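Local atomic coordinates of putative cell surface protein, similar to internalin proteins (Listeria monocytogenes EGD-e, PDB entry 5KZS), a protein that is of unknown function but, as an internalin-like leucine-rich repeat protein of the cell surface, may take part in contacts with host proteins. Residues I260-Y265 and F316-N321; S237-N242 and I271-N276; G281-D286 and G312-N317. One frame throughout, in Å; residues are numbered along the deposited sequence.

Contact 1. Residues I260-Y265 and F316-N321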
ATOM      1  N   ILE A 260      -4.106 -17.177 -27.845  1.00 82.00           N
ATOM      2  CA  ILE A 260      -4.429 -16.016 -27.009  1.00 80.68           C
ATOM      3  C   ILE A 260      -3.250 -15.055 -26.992  1.00 80.29           C
ATOM      4  O   ILE A 260      -2.117 -15.462 -27.222  1.00 78.15           O
ATOM      5  CB  ILE A 260      -4.828 -16.426 -25.577  1.00 79.86           C
ATOM      6  CG1 ILE A 260      -3.724 -17.250 -24.897  1.00 79.40           C
ATOM      7  CG2 ILE A 260      -6.132 -17.218 -25.602  1.00 80.07           C
ATOM      8  CD1 ILE A 260      -3.894 -17.377 -23.399  1.00 78.64           C
ATOM      9  N   GLN A 261      -3.530 -13.776 -26.756  1.00 83.54           N
ATOM     10  CA  GLN A 261      -2.483 -12.765 -26.567  1.00 87.15           C
ATOM     11  C   GLN A 261      -2.269 -12.620 -25.063  1.00 85.19           C
ATOM     12  O   GLN A 261      -3.234 -12.659 -24.292  1.00 85.99           O
ATOM     13  CB  GLN A 261      -2.891 -11.412 -27.187  1.00 91.66           C
ATOM     14  CG  GLN A 261      -3.301 -11.464 -28.666  1.00 94.58           C
ATOM     15  CD  GLN A 261      -2.173 -11.928 -29.588  1.00 97.44           C
ATOM     16  OE1 GLN A 261      -0.998 -11.601 -29.366  1.00 99.44           O
ATOM     17  NE2 GLN A 261      -2.523 -12.692 -30.632  1.00 97.68           N
ATOM     18  N   LEU A 262      -1.010 -12.493 -24.642  1.00 83.55           N
ATOM     19  CA  LEU A 262      -0.678 -12.360 -23.217  1.00 81.30           C
ATOM     20  C   LEU A 262       0.723 -11.773 -23.043  1.00 79.54           C
ATOM     21  O   LEU A 262       1.660 -12.488 -22.669  1.00 78.10           O
ATOM     22  CB  LEU A 262      -0.795 -13.726 -22.526  1.00 81.86           C
ATOM     23  CG  LEU A 262      -0.690 -13.784 -21.006  1.00 83.59           C
ATOM     24  CD1 LEU A 262      -1.734 -12.863 -20.382  1.00 85.30           C
ATOM     25  CD2 LEU A 262      -0.857 -15.215 -20.510  1.00 82.37           C
ATOM     26  N   PRO A 263       0.877 -10.465 -23.331  1.00 79.36           N
ATOM     27  CA  PRO A 263       2.197  -9.812 -23.302  1.00 80.10           C
ATOM     28  C   PRO A 263       2.965  -9.931 -21.982  1.00 80.46           C
ATOM     29  O   PRO A 263       4.200  -9.908 -21.989  1.00 80.41           O
ATOM     30  CB  PRO A 263       1.867  -8.344 -23.589  1.00 83.39           C
ATOM     31  CG  PRO A 263       0.586  -8.378 -24.367  1.00 83.14           C
ATOM     32  CD  PRO A 263      -0.180  -9.552 -23.826  1.00 81.14           C
ATOM     33  N   ILE A 264       2.239 -10.032 -20.863  1.00 80.71           N
ATOM     34  CA  ILE A 264       2.846 -10.165 -19.526  1.00 79.27           C
ATOM     35  C   ILE A 264       3.841 -11.328 -19.444  1.00 78.95           C
ATOM     36  O   ILE A 264       4.927 -11.161 -18.884  1.00 77.44           O
ATOM     37  CB  ILE A 264       1.777 -10.233 -18.385  1.00 77.56           C
ATOM     38  CG1 ILE A 264       2.446 -10.111 -17.012  1.00 77.53           C
ATOM     39  CG2 ILE A 264       0.915 -11.490 -18.451  1.00 75.78           C
ATOM     40  CD1 ILE A 264       1.474  -9.896 -15.869  1.00 78.20           C
ATOM     41  N   TYR A 265       3.495 -12.474 -20.035  1.00 79.22           N
ATOM     42  CA  TYR A 265       4.398 -13.622 -20.040  1.00 79.65           C
ATOM     43  C   TYR A 265       5.774 -13.260 -20.612  1.00 80.43           C
ATOM     44  O   TYR A 265       6.814 -13.520 -19.979  1.00 81.02           O
ATOM     45  CB  TYR A 265       3.806 -14.816 -20.800  1.00 80.27           C
ATOM     46  CG  TYR A 265       4.778 -15.985 -20.894  1.00 82.16           C
ATOM     47  CD1 TYR A 265       4.875 -16.932 -19.872  1.00 82.34           C
ATOM     48  CD2 TYR A 265       5.633 -16.118 -21.990  1.00 83.92           C
ATOM     49  CE1 TYR A 265       5.784 -17.987 -19.948  1.00 83.20           C
ATOM     50  CE2 TYR A 265       6.546 -17.164 -22.077  1.00 85.28           C
ATOM     51  CZ  TYR A 265       6.619 -18.100 -21.060  1.00 84.41           C
ATOM     52  OH  TYR A 265       7.531 -19.126 -21.164  1.00 82.08           O
ATOM     53  N   PHE A 316     -11.402 -22.569 -19.930  1.00 86.50           N
ATOM     54  CA  PHE A 316      -9.953 -22.721 -20.096  1.00 84.64           C
ATOM     55  C   PHE A 316      -9.173 -21.888 -19.104  1.00 83.91           C
ATOM     56  O   PHE A 316      -9.706 -20.938 -18.516  1.00 84.93           O
ATOM     57  CB  PHE A 316      -9.516 -22.372 -21.526  1.00 84.03           C
ATOM     58  CG  PHE A 316      -9.428 -23.569 -22.432  1.00 85.28           C
ATOM     59  CD1 PHE A 316     -10.567 -24.076 -23.058  1.00 86.56           C
ATOM     60  CD2 PHE A 316      -8.209 -24.213 -22.638  1.00 84.19           C
ATOM     61  CE1 PHE A 316     -10.489 -25.192 -23.876  1.00 87.50           C
ATOM     62  CE2 PHE A 316      -8.125 -25.323 -23.454  1.00 84.50           C
ATOM     63  CZ  PHE A 316      -9.265 -25.814 -24.075  1.00 86.83           C
ATOM     64  N   ASN A 317      -7.919 -22.288 -18.896  1.00 82.08           N
ATOM     65  CA  ASN A 317      -6.915 -21.415 -18.310  1.00 81.37           C
ATOM     66  C   ASN A 317      -5.509 -21.734 -18.769  1.00 80.39           C
ATOM     67  O   ASN A 317      -5.203 -22.834 -19.195  1.00 80.71           O
ATOM     68  CB  ASN A 317      -6.952 -21.420 -16.773  1.00 81.92           C
ATOM     69  CG  ASN A 317      -6.445 -22.719 -16.165  1.00 81.62           C
ATOM     70  OD1 ASN A 317      -5.277 -22.831 -15.768  1.00 78.36           O
ATOM     71  ND2 ASN A 317      -7.328 -23.707 -16.084  1.00 82.87           N
ATOM     72  N   VAL A 318      -4.658 -20.734 -18.640  1.00 82.12           N
ATOM     73  CA  VAL A 318      -3.230 -20.868 -18.807  1.00 83.03           C
ATOM     74  C   VAL A 318      -2.670 -20.647 -17.395  1.00 82.24           C
ATOM     75  O   VAL A 318      -3.244 -19.894 -16.624  1.00 83.11           O
ATOM     76  CB  VAL A 318      -2.738 -19.833 -19.858  1.00 85.11           C
ATOM     77  CG1 VAL A 318      -1.384 -19.216 -19.514  1.00 86.99           C
ATOM     78  CG2 VAL A 318      -2.714 -20.467 -21.240  1.00 83.85           C
ATOM     79  N   GLN A 319      -1.587 -21.345 -17.060  1.00 80.94           N
ATOM     80  CA  GLN A 319      -0.868 -21.176 -15.797  1.00 77.75           C
ATOM     81  C   GLN A 319       0.624 -21.121 -16.067  1.00 76.68           C
ATOM     82  O   GLN A 319       1.137 -21.898 -16.860  1.00 74.84           O
ATOM     83  CB  GLN A 319      -1.136 -22.345 -14.865  1.00 78.88           C
ATOM     84  CG  GLN A 319      -2.386 -22.207 -14.035  1.00 80.18           C
ATOM     85  CD  GLN A 319      -2.668 -23.450 -13.205  1.00 82.17           C
ATOM     86  OE1 GLN A 319      -1.770 -23.993 -12.551  1.00 83.01           O
ATOM     87  NE2 GLN A 319      -3.915 -23.914 -13.234  1.00 82.87           N
ATOM     88  N   PHE A 320       1.324 -20.217 -15.403  1.00 77.05           N
ATOM     89  CA  PHE A 320       2.774 -20.171 -15.508  1.00 79.64           C
ATOM     90  C   PHE A 320       3.402 -19.565 -14.256  1.00 82.78           C
ATOM     91  O   PHE A 320       2.700 -19.193 -13.307  1.00 85.27           O
ATOM     92  CB  PHE A 320       3.219 -19.457 -16.793  1.00 78.89           C
ATOM     93  CG  PHE A 320       2.898 -17.987 -16.831  1.00 79.87           C
ATOM     94  CD1 PHE A 320       3.808 -17.047 -16.351  1.00 78.97           C
ATOM     95  CD2 PHE A 320       1.698 -17.534 -17.394  1.00 80.18           C
ATOM     96  CE1 PHE A 320       3.523 -15.690 -16.402  1.00 79.66           C
ATOM     97  CE2 PHE A 320       1.412 -16.179 -17.451  1.00 80.63           C
ATOM     98  CZ  PHE A 320       2.326 -15.255 -16.952  1.00 80.54           C
ATOM     99  N   ASN A 321       4.733 -19.518 -14.248  1.00 84.20           N
ATOM    100  CA  ASN A 321       5.500 -19.125 -13.090  1.00 83.65           C
ATOM    101  C   ASN A 321       5.156 -19.970 -11.860  1.00 87.52           C
ATOM    102  O   ASN A 321       5.259 -19.493 -10.747  1.00 93.19           O
ATOM    103  CB  ASN A 321       5.303 -17.631 -12.824  1.00 81.64           C
ATOM    104  CG  ASN A 321       6.600 -16.926 -12.506  1.00 82.32           C
ATOM    105  OD1 ASN A 321       7.623 -17.179 -13.135  1.00 81.93           O
ATOM    106  ND2 ASN A 321       6.565 -16.027 -11.542  1.00 83.55           N
TER
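The end of strand 258-261 and the first turn of helix 263-270 lie across from strand 312-320 without any backbone pairing, the CA atoms of Tyr265 and Phe320 being 8.1 Å apart and those of Ile260 and Val318 9.6 Å. Apolar groups and one tyrosine ring bridge the gap. Ile260 CD1 slides past Val318 CG2 at 3.9 Å, while the CD2 branch of Leu262 meets Val318 CG1 tip to tip and then reaches Phe320 CE2, 3.9 Å away. Phe320 takes the rotamer with CG between its backbone N and carbonyl carbon (chi1 67°), which lifts the ring off the strand toward the helix. There it forms a T-shaped pair with Tyr265, whose CD1 edge comes down on one face of Phe320 near the rim, with ring planes at 85° and centroids 5.1 Å apart. The contact belongs to the hydrophobic interior of the β-rich domain that follows the leucine-rich repeats, between strands 258-261 and 312-320 of one mixed sheet that are not neighbours in it. Ile264 CG2 sits at the edge of the Phe320 ring, 4.3 Å from CZ. The Tyr265 hydroxyl is hydrogen-bonded to the carbonyl O of Pro277, tying down the ring's far end.

Contact 2. Residues S237-N242 and I271-N276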
ATOM      1  N   SER A 237      12.107  -2.389 -13.450  1.00 87.76           N
ATOM      2  CA  SER A 237      11.775  -2.251 -12.055  1.00 85.47           C
ATOM      3  C   SER A 237      10.640  -3.146 -11.569  1.00 81.73           C
ATOM      4  O   SER A 237      10.344  -3.123 -10.375  1.00 81.40           O
ATOM      5  CB  SER A 237      11.401  -0.796 -11.786  1.00 87.69           C
ATOM      6  OG  SER A 237      12.411   0.067 -12.282  1.00 91.18           O
ATOM      7  N   ILE A 238       9.991  -3.922 -12.439  1.00 77.32           N
ATOM      8  CA  ILE A 238       8.830  -4.689 -11.986  1.00 76.04           C
ATOM      9  C   ILE A 238       9.236  -5.955 -11.243  1.00 76.80           C
ATOM     10  O   ILE A 238      10.256  -6.571 -11.558  1.00 79.01           O
ATOM     11  CB  ILE A 238       7.852  -5.004 -13.125  1.00 75.16           C
ATOM     12  CG1 ILE A 238       7.188  -3.702 -13.581  1.00 76.13           C
ATOM     13  CG2 ILE A 238       6.769  -5.984 -12.673  1.00 74.30           C
ATOM     14  CD1 ILE A 238       6.486  -3.770 -14.919  1.00 77.07           C
ATOM     15  N   PHE A 239       8.438  -6.292 -10.227  1.00 75.73           N
ATOM     16  CA  PHE A 239       8.444  -7.599  -9.578  1.00 75.53           C
ATOM     17  C   PHE A 239       7.027  -8.155  -9.625  1.00 75.58           C
ATOM     18  O   PHE A 239       6.093  -7.537  -9.126  1.00 76.16           O
ATOM     19  CB  PHE A 239       8.907  -7.474  -8.122  1.00 75.85           C
ATOM     20  CG  PHE A 239       8.611  -8.691  -7.267  1.00 75.60           C
ATOM     21  CD1 PHE A 239       7.381  -8.822  -6.600  1.00 74.88           C
ATOM     22  CD2 PHE A 239       9.567  -9.696  -7.102  1.00 74.48           C
ATOM     23  CE1 PHE A 239       7.110  -9.935  -5.814  1.00 74.25           C
ATOM     24  CE2 PHE A 239       9.296 -10.805  -6.315  1.00 74.21           C
ATOM     25  CZ  PHE A 239       8.071 -10.925  -5.669  1.00 74.05           C
ATOM     26  N   ILE A 240       6.872  -9.319 -10.233  1.00 76.74           N
ATOM     27  CA  ILE A 240       5.633 -10.081 -10.147  1.00 77.64           C
ATOM     28  C   ILE A 240       6.046 -11.527 -10.001  1.00 76.74           C
ATOM     29  O   ILE A 240       6.971 -11.980 -10.680  1.00 76.30           O
ATOM     30  CB  ILE A 240       4.751  -9.926 -11.414  1.00 79.79           C
ATOM     31  CG1 ILE A 240       4.215  -8.495 -11.508  1.00 78.91           C
ATOM     32  CG2 ILE A 240       3.604 -10.950 -11.436  1.00 80.19           C
ATOM     33  CD1 ILE A 240       3.553  -8.166 -12.819  1.00 79.78           C
ATOM     34  N   GLU A 241       5.387 -12.211  -9.078  1.00 75.82           N
ATOM     35  CA  GLU A 241       5.393 -13.666  -9.026  1.00 78.84           C
ATOM     36  C   GLU A 241       4.001 -14.249  -9.171  1.00 78.09           C
ATOM     37  O   GLU A 241       3.843 -15.322  -9.747  1.00 79.89           O
ATOM     38  CB  GLU A 241       6.050 -14.160  -7.739  1.00 80.97           C
ATOM     39  CG  GLU A 241       7.549 -13.874  -7.733  1.00 84.16           C
ATOM     40  CD  GLU A 241       8.332 -14.607  -6.647  1.00 84.77           C
ATOM     41  OE1 GLU A 241       7.908 -14.613  -5.466  1.00 81.80           O
ATOM     42  OE2 GLU A 241       9.400 -15.154  -6.995  1.00 88.63           O
ATOM     43  N   ASN A 242       2.998 -13.561  -8.644  1.00 73.88           N
ATOM     44  CA  ASN A 242       1.621 -14.001  -8.767  1.00 74.02           C
ATOM     45  C   ASN A 242       0.775 -12.948  -9.486  1.00 73.83           C
ATOM     46  O   ASN A 242       1.024 -11.748  -9.360  1.00 74.17           O
ATOM     47  CB  ASN A 242       1.046 -14.274  -7.394  1.00 75.58           C
ATOM     48  CG  ASN A 242       2.006 -15.047  -6.509  1.00 76.58           C
ATOM     49  OD1 ASN A 242       2.259 -16.227  -6.742  1.00 77.44           O
ATOM     50  ND2 ASN A 242       2.555 -14.381  -5.501  1.00 75.46           N
ATOM     51  N   ILE A 271      12.582  -9.909 -18.826  1.00 98.26           N
ATOM     52  CA  ILE A 271      13.195  -9.254 -17.665  1.00100.44           C
ATOM     53  C   ILE A 271      13.752 -10.258 -16.611  1.00100.56           C
ATOM     54  O   ILE A 271      14.169  -9.862 -15.508  1.00 99.84           O
ATOM     55  CB  ILE A 271      12.191  -8.189 -17.113  1.00100.69           C
ATOM     56  CG1 ILE A 271      12.904  -6.855 -16.878  1.00105.34           C
ATOM     57  CG2 ILE A 271      11.381  -8.668 -15.913  1.00 98.10           C
ATOM     58  CD1 ILE A 271      13.281  -6.134 -18.163  1.00107.57           C
ATOM     59  N   ASN A 272      13.799 -11.543 -16.993  1.00 98.49           N
ATOM     60  CA  ASN A 272      14.301 -12.638 -16.167  1.00 95.75           C
ATOM     61  C   ASN A 272      13.563 -12.701 -14.850  1.00 91.84           C
ATOM     62  O   ASN A 272      14.166 -12.766 -13.800  1.00 94.03           O
ATOM     63  CB  ASN A 272      15.819 -12.523 -15.986  1.00 98.69           C
ATOM     64  CG  ASN A 272      16.565 -12.593 -17.311  1.00100.56           C
ATOM     65  OD1 ASN A 272      16.362 -13.523 -18.096  1.00100.76           O
ATOM     66  ND2 ASN A 272      17.428 -11.614 -17.569  1.00101.75           N
HETATM   67  N   MSE A 273      12.244 -12.664 -14.934  1.00 90.01           N
HETATM   68  CA  MSE A 273      11.375 -12.665 -13.763  1.00 91.80           C
HETATM   69  C   MSE A 273      10.455 -13.853 -13.801  1.00 89.36           C
HETATM   70  O   MSE A 273       9.502 -13.926 -13.031  1.00 87.56           O
HETATM   71  CB  MSE A 273      10.666 -11.303 -13.806  1.00 94.96           C
HETATM   72  CG  MSE A 273       9.759 -10.873 -12.644  1.00 97.09           C
HETATM   73 SE   MSE A 273      10.675 -10.836 -10.901  1.00104.12          SE
HETATM   74  CE  MSE A 273      12.486 -10.176 -11.364  1.00101.45           C
ATOM     75  N   LEU A 274      10.738 -14.816 -14.670  1.00 89.60           N
ATOM     76  CA  LEU A 274      10.002 -16.053 -14.653  1.00 90.99           C
ATOM     77  C   LEU A 274      10.824 -17.073 -13.879  1.00 94.82           C
ATOM     78  O   LEU A 274      11.933 -17.419 -14.290  1.00 94.02           O
ATOM     79  CB  LEU A 274       9.707 -16.539 -16.068  1.00 91.92           C
ATOM     80  CG  LEU A 274       8.586 -15.794 -16.802  1.00 90.40           C
ATOM     81  CD1 LEU A 274       8.518 -16.268 -18.238  1.00 90.76           C
ATOM     82  CD2 LEU A 274       7.230 -15.980 -16.136  1.00 89.37           C
ATOM     83  N   VAL A 275      10.289 -17.520 -12.743  1.00 99.08           N
ATOM     84  CA  VAL A 275      10.921 -18.582 -11.942  1.00102.94           C
ATOM     85  C   VAL A 275      10.997 -19.874 -12.759  1.00103.97           C
ATOM     86  O   VAL A 275      11.992 -20.591 -12.721  1.00106.03           O
ATOM     87  CB  VAL A 275      10.183 -18.858 -10.592  1.00103.84           C
ATOM     88  CG1 VAL A 275      10.081 -17.589  -9.748  1.00103.73           C
ATOM     89  CG2 VAL A 275       8.796 -19.482 -10.792  1.00102.66           C
ATOM     90  N   ASN A 276       9.937 -20.122 -13.525  1.00105.67           N
ATOM     91  CA  ASN A 276       9.715 -21.371 -14.235  1.00103.72           C
ATOM     92  C   ASN A 276       9.043 -21.018 -15.593  1.00100.46           C
ATOM     93  O   ASN A 276       7.850 -20.649 -15.635  1.00 96.65           O
ATOM     94  CB  ASN A 276       8.853 -22.265 -13.334  1.00103.43           C
ATOM     95  CG  ASN A 276       8.170 -23.368 -14.081  1.00102.27           C
ATOM     96  OD1 ASN A 276       8.824 -24.262 -14.604  1.00104.99           O
ATOM     97  ND2 ASN A 276       6.840 -23.307 -14.145  1.00101.69           N
TER
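A Met-aromatic contact joins the last strand of the parallel leucine-rich repeat sheet, 238-239, to the loop that leaves helix 263-270. That helix ends in a Schellman motif with Asn272, at positive phi, as its C-prime residue, and the selenomethionine Met273, whose selenium replaces the methionine sulfur, follows directly. Its SE atom lies 4.1 Å from Phe239 CD2 and 5.1 Å from the ring centroid, approaching obliquely at 52° to the ring normal, so the selenium is placed neither squarely over the face nor at the edge. The side chain first extends with CG anti to the backbone N (chi1 -174°), then bends at chi2 and chi3, so that it runs at about a right angle to Phe239. Midway along it, CG packs 3.6 Å from the carbonyl O of Ile240, and the terminal CE comes within 4.2 Å of Ile238 O. Farther along, the extended chain of Glu241 brings OE2 to 3.7 Å from Val275 CG1, again crossing nearly at a right angle. Backbone N atoms of Glu241 and Asn242 both donate to Asp223 OD1, which holds this end of the segment to the residues just after strand 219-221. With no hydrogen bond between segments 237-242 and 271-276, the fit depends mainly on shape and van der Waals contact.

Contact 3. Residues G281-D286 and G312-N317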
ATOM      1  N   GLY A 281      -1.463 -25.004 -20.430  1.00 77.05           N
ATOM      2  CA  GLY A 281      -2.844 -24.792 -20.842  1.00 76.72           C
ATOM      3  C   GLY A 281      -3.718 -25.981 -20.497  1.00 77.69           C
ATOM      4  O   GLY A 281      -3.318 -27.141 -20.712  1.00 80.19           O
ATOM      5  N   SER A 282      -4.922 -25.705 -19.997  1.00 76.50           N
ATOM      6  CA  SER A 282      -5.805 -26.757 -19.507  1.00 79.29           C
ATOM      7  C   SER A 282      -7.222 -26.272 -19.381  1.00 80.67           C
ATOM      8  O   SER A 282      -7.443 -25.122 -19.047  1.00 83.89           O
ATOM      9  CB  SER A 282      -5.332 -27.224 -18.127  1.00 80.60           C
ATOM     10  OG  SER A 282      -5.118 -26.109 -17.264  1.00 79.05           O
ATOM     11  N   TYR A 283      -8.180 -27.157 -19.611  1.00 84.58           N
ATOM     12  CA  TYR A 283      -9.582 -26.840 -19.381  1.00 89.18           C
ATOM     13  C   TYR A 283     -10.128 -27.655 -18.214  1.00 92.27           C
ATOM     14  O   TYR A 283      -9.576 -28.692 -17.865  1.00 90.70           O
ATOM     15  CB  TYR A 283     -10.407 -27.045 -20.658  1.00 92.24           C
ATOM     16  CG  TYR A 283     -10.650 -28.483 -21.067  1.00 95.52           C
ATOM     17  CD1 TYR A 283     -11.738 -29.200 -20.552  1.00 98.67           C
ATOM     18  CD2 TYR A 283      -9.815 -29.119 -21.991  1.00 95.47           C
ATOM     19  CE1 TYR A 283     -11.981 -30.515 -20.928  1.00100.48           C
ATOM     20  CE2 TYR A 283     -10.049 -30.434 -22.375  1.00 98.41           C
ATOM     21  CZ  TYR A 283     -11.133 -31.130 -21.840  1.00101.52           C
ATOM     22  OH  TYR A 283     -11.370 -32.437 -22.210  1.00105.81           O
ATOM     23  N   SER A 284     -11.229 -27.179 -17.639  1.00 96.96           N
ATOM     24  CA  SER A 284     -11.802 -27.755 -16.415  1.00100.93           C
ATOM     25  C   SER A 284     -12.704 -28.977 -16.669  1.00106.41           C
ATOM     26  O   SER A 284     -13.406 -29.056 -17.677  1.00107.54           O
ATOM     27  CB  SER A 284     -12.565 -26.677 -15.626  1.00100.99           C
ATOM     28  OG  SER A 284     -13.809 -27.153 -15.137  1.00103.00           O
ATOM     29  N   ALA A 285     -12.656 -29.925 -15.735  1.00112.83           N
ATOM     30  CA  ALA A 285     -13.588 -31.061 -15.669  1.00118.35           C
ATOM     31  C   ALA A 285     -13.591 -31.595 -14.220  1.00122.71           C
ATOM     32  O   ALA A 285     -13.181 -30.870 -13.306  1.00119.98           O
ATOM     33  CB  ALA A 285     -13.195 -32.142 -16.671  1.00117.27           C
ATOM     34  N   ASP A 286     -14.055 -32.829 -13.998  1.00128.49           N
ATOM     35  CA  ASP A 286     -13.937 -33.473 -12.674  1.00134.48           C
ATOM     36  C   ASP A 286     -12.495 -33.373 -12.173  1.00134.40           C
ATOM     37  O   ASP A 286     -12.247 -32.930 -11.047  1.00132.06           O
ATOM     38  CB  ASP A 286     -14.380 -34.946 -12.721  1.00138.03           C
ATOM     39  CG  ASP A 286     -15.897 -35.115 -12.677  1.00140.77           C
ATOM     40  OD1 ASP A 286     -16.558 -34.476 -11.829  1.00142.36           O
ATOM     41  OD2 ASP A 286     -16.428 -35.911 -13.478  1.00141.19           O
ATOM     42  N   GLY A 312     -18.600 -27.907 -27.732  1.00103.56           N
ATOM     43  CA  GLY A 312     -18.980 -27.606 -26.362  1.00104.48           C
ATOM     44  C   GLY A 312     -18.442 -26.293 -25.835  1.00103.57           C
ATOM     45  O   GLY A 312     -17.831 -25.503 -26.568  1.00101.11           O
ATOM     46  N   VAL A 313     -18.680 -26.083 -24.542  1.00104.12           N
ATOM     47  CA  VAL A 313     -18.320 -24.862 -23.842  1.00102.29           C
ATOM     48  C   VAL A 313     -17.276 -25.242 -22.799  1.00100.45           C
ATOM     49  O   VAL A 313     -17.549 -26.041 -21.903  1.00102.29           O
ATOM     50  CB  VAL A 313     -19.578 -24.231 -23.213  1.00104.44           C
ATOM     51  CG1 VAL A 313     -19.220 -23.147 -22.198  1.00104.67           C
ATOM     52  CG2 VAL A 313     -20.485 -23.685 -24.320  1.00104.77           C
ATOM     53  N   TYR A 314     -16.083 -24.665 -22.931  1.00 97.28           N
ATOM     54  CA  TYR A 314     -14.915 -25.076 -22.162  1.00 95.53           C
ATOM     55  C   TYR A 314     -14.336 -23.935 -21.326  1.00 93.80           C
ATOM     56  O   TYR A 314     -13.943 -22.903 -21.874  1.00 92.25           O
ATOM     57  CB  TYR A 314     -13.842 -25.574 -23.126  1.00 95.29           C
ATOM     58  CG  TYR A 314     -14.188 -26.869 -23.824  1.00 98.16           C
ATOM     59  CD1 TYR A 314     -14.053 -28.097 -23.168  1.00100.02           C
ATOM     60  CD2 TYR A 314     -14.638 -26.878 -25.146  1.00 99.59           C
ATOM     61  CE1 TYR A 314     -14.361 -29.294 -23.808  1.00101.22           C
ATOM     62  CE2 TYR A 314     -14.943 -28.071 -25.795  1.00100.78           C
ATOM     63  CZ  TYR A 314     -14.803 -29.273 -25.125  1.00100.60           C
ATOM     64  OH  TYR A 314     -15.103 -30.449 -25.764  1.00100.37           O
ATOM     65  N   ASN A 315     -14.261 -24.131 -20.010  1.00 93.08           N
ATOM     66  CA  ASN A 315     -13.609 -23.161 -19.124  1.00 91.39           C
ATOM     67  C   ASN A 315     -12.108 -23.393 -19.161  1.00 88.47           C
ATOM     68  O   ASN A 315     -11.599 -24.305 -18.511  1.00 89.08           O
ATOM     69  CB  ASN A 315     -14.127 -23.289 -17.693  1.00 93.14           C
ATOM     70  CG  ASN A 315     -15.596 -22.949 -17.578  1.00 96.71           C
ATOM     71  OD1 ASN A 315     -16.055 -21.953 -18.131  1.00 98.91           O
ATOM     72  ND2 ASN A 315     -16.341 -23.774 -16.854  1.00 99.72           N
ATOM     73  N   PHE A 316     -11.402 -22.569 -19.930  1.00 86.50           N
ATOM     74  CA  PHE A 316      -9.953 -22.721 -20.096  1.00 84.64           C
ATOM     75  C   PHE A 316      -9.173 -21.888 -19.104  1.00 83.91           C
ATOM     76  O   PHE A 316      -9.706 -20.938 -18.516  1.00 84.93           O
ATOM     77  CB  PHE A 316      -9.516 -22.372 -21.526  1.00 84.03           C
ATOM     78  CG  PHE A 316      -9.428 -23.569 -22.432  1.00 85.28           C
ATOM     79  CD1 PHE A 316     -10.567 -24.076 -23.058  1.00 86.56           C
ATOM     80  CD2 PHE A 316      -8.209 -24.213 -22.638  1.00 84.19           C
ATOM     81  CE1 PHE A 316     -10.489 -25.192 -23.876  1.00 87.50           C
ATOM     82  CE2 PHE A 316      -8.125 -25.323 -23.454  1.00 84.50           C
ATOM     83  CZ  PHE A 316      -9.265 -25.814 -24.075  1.00 86.83           C
ATOM     84  N   ASN A 317      -7.919 -22.288 -18.896  1.00 82.08           N
ATOM     85  CA  ASN A 317      -6.915 -21.415 -18.310  1.00 81.37           C
ATOM     86  C   ASN A 317      -5.509 -21.734 -18.769  1.00 80.39           C
ATOM     87  O   ASN A 317      -5.203 -22.834 -19.195  1.00 80.71           O
ATOM     88  CB  ASN A 317      -6.952 -21.420 -16.773  1.00 81.92           C
ATOM     89  CG  ASN A 317      -6.445 -22.719 -16.165  1.00 81.62           C
ATOM     90  OD1 ASN A 317      -5.277 -22.831 -15.768  1.00 78.36           O
ATOM     91  ND2 ASN A 317      -7.328 -23.707 -16.084  1.00 82.87           N
TER
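Tyr283 holds CG between its backbone N and carbonyl carbon (chi1 73°), standing its ring up from the strand, whereas Tyr314 places CG beside the backbone N (chi1 -68°); the two side chains consequently run side by side, pointing the same way. Their rings form an edge-to-face pair, in which the CD1 edge of Tyr314 lies over one face of Tyr283, 3.7 Å from Tyr283 CD1, with planes at 71°. Tyr283 also meets Phe316 through CB, which sits almost centrally over that ring, 3.7 Å from its centroid, as a CH-pi contact. Ser282 N donates to Asn317 O at 3.0 Å and Asn317 N returns the bond to Ser282 O at 2.9 Å, making Ser282 and Asn317 an antiparallel hydrogen-bonded pair; Tyr283 and Phe316 form the adjoining non-hydrogen-bonded pair. Beyond the strand end, Ser284 N donates to Asn315 O at 3.0 Å. On the sheet face that carries Ser282 and Asn317, Ser282 OG lies 3.5 Å from Asn317 ND2, and Asn317 OD1 accepts a hydrogen bond from Gln319 NE2. The Tyr314 hydroxyl bonds to Ser310 O. Leu309 adds to the aromatic cluster, which packs on one face of the end of the antiparallel pair 279-283 and 312-320 in the mixed sheet of the C-terminal domain.

Contacts 1 and 3 share strand 312-320, whose shared Phe316 and Asn317 touch only in contact 3, and their centres lie 14 Å apart. Contact 3 pairs this strand with its sheet neighbour 279-283, while contact 1 covers its later half with strand 258-261 and helix 263-270. Contact 2, also 14 Å from contact 1, is formed by the loop after that helix against the last repeat strand. The two interlock along the chain and touch directly: Asn321 OD1 probably accepts a hydrogen bond from Val275 N at 2.7 Å. Contact 3 opens after contact 2 has closed, about 26 Å away between centres. Contact 2 joins the repeats to the C-terminal domain, which holds contacts 1 and 3.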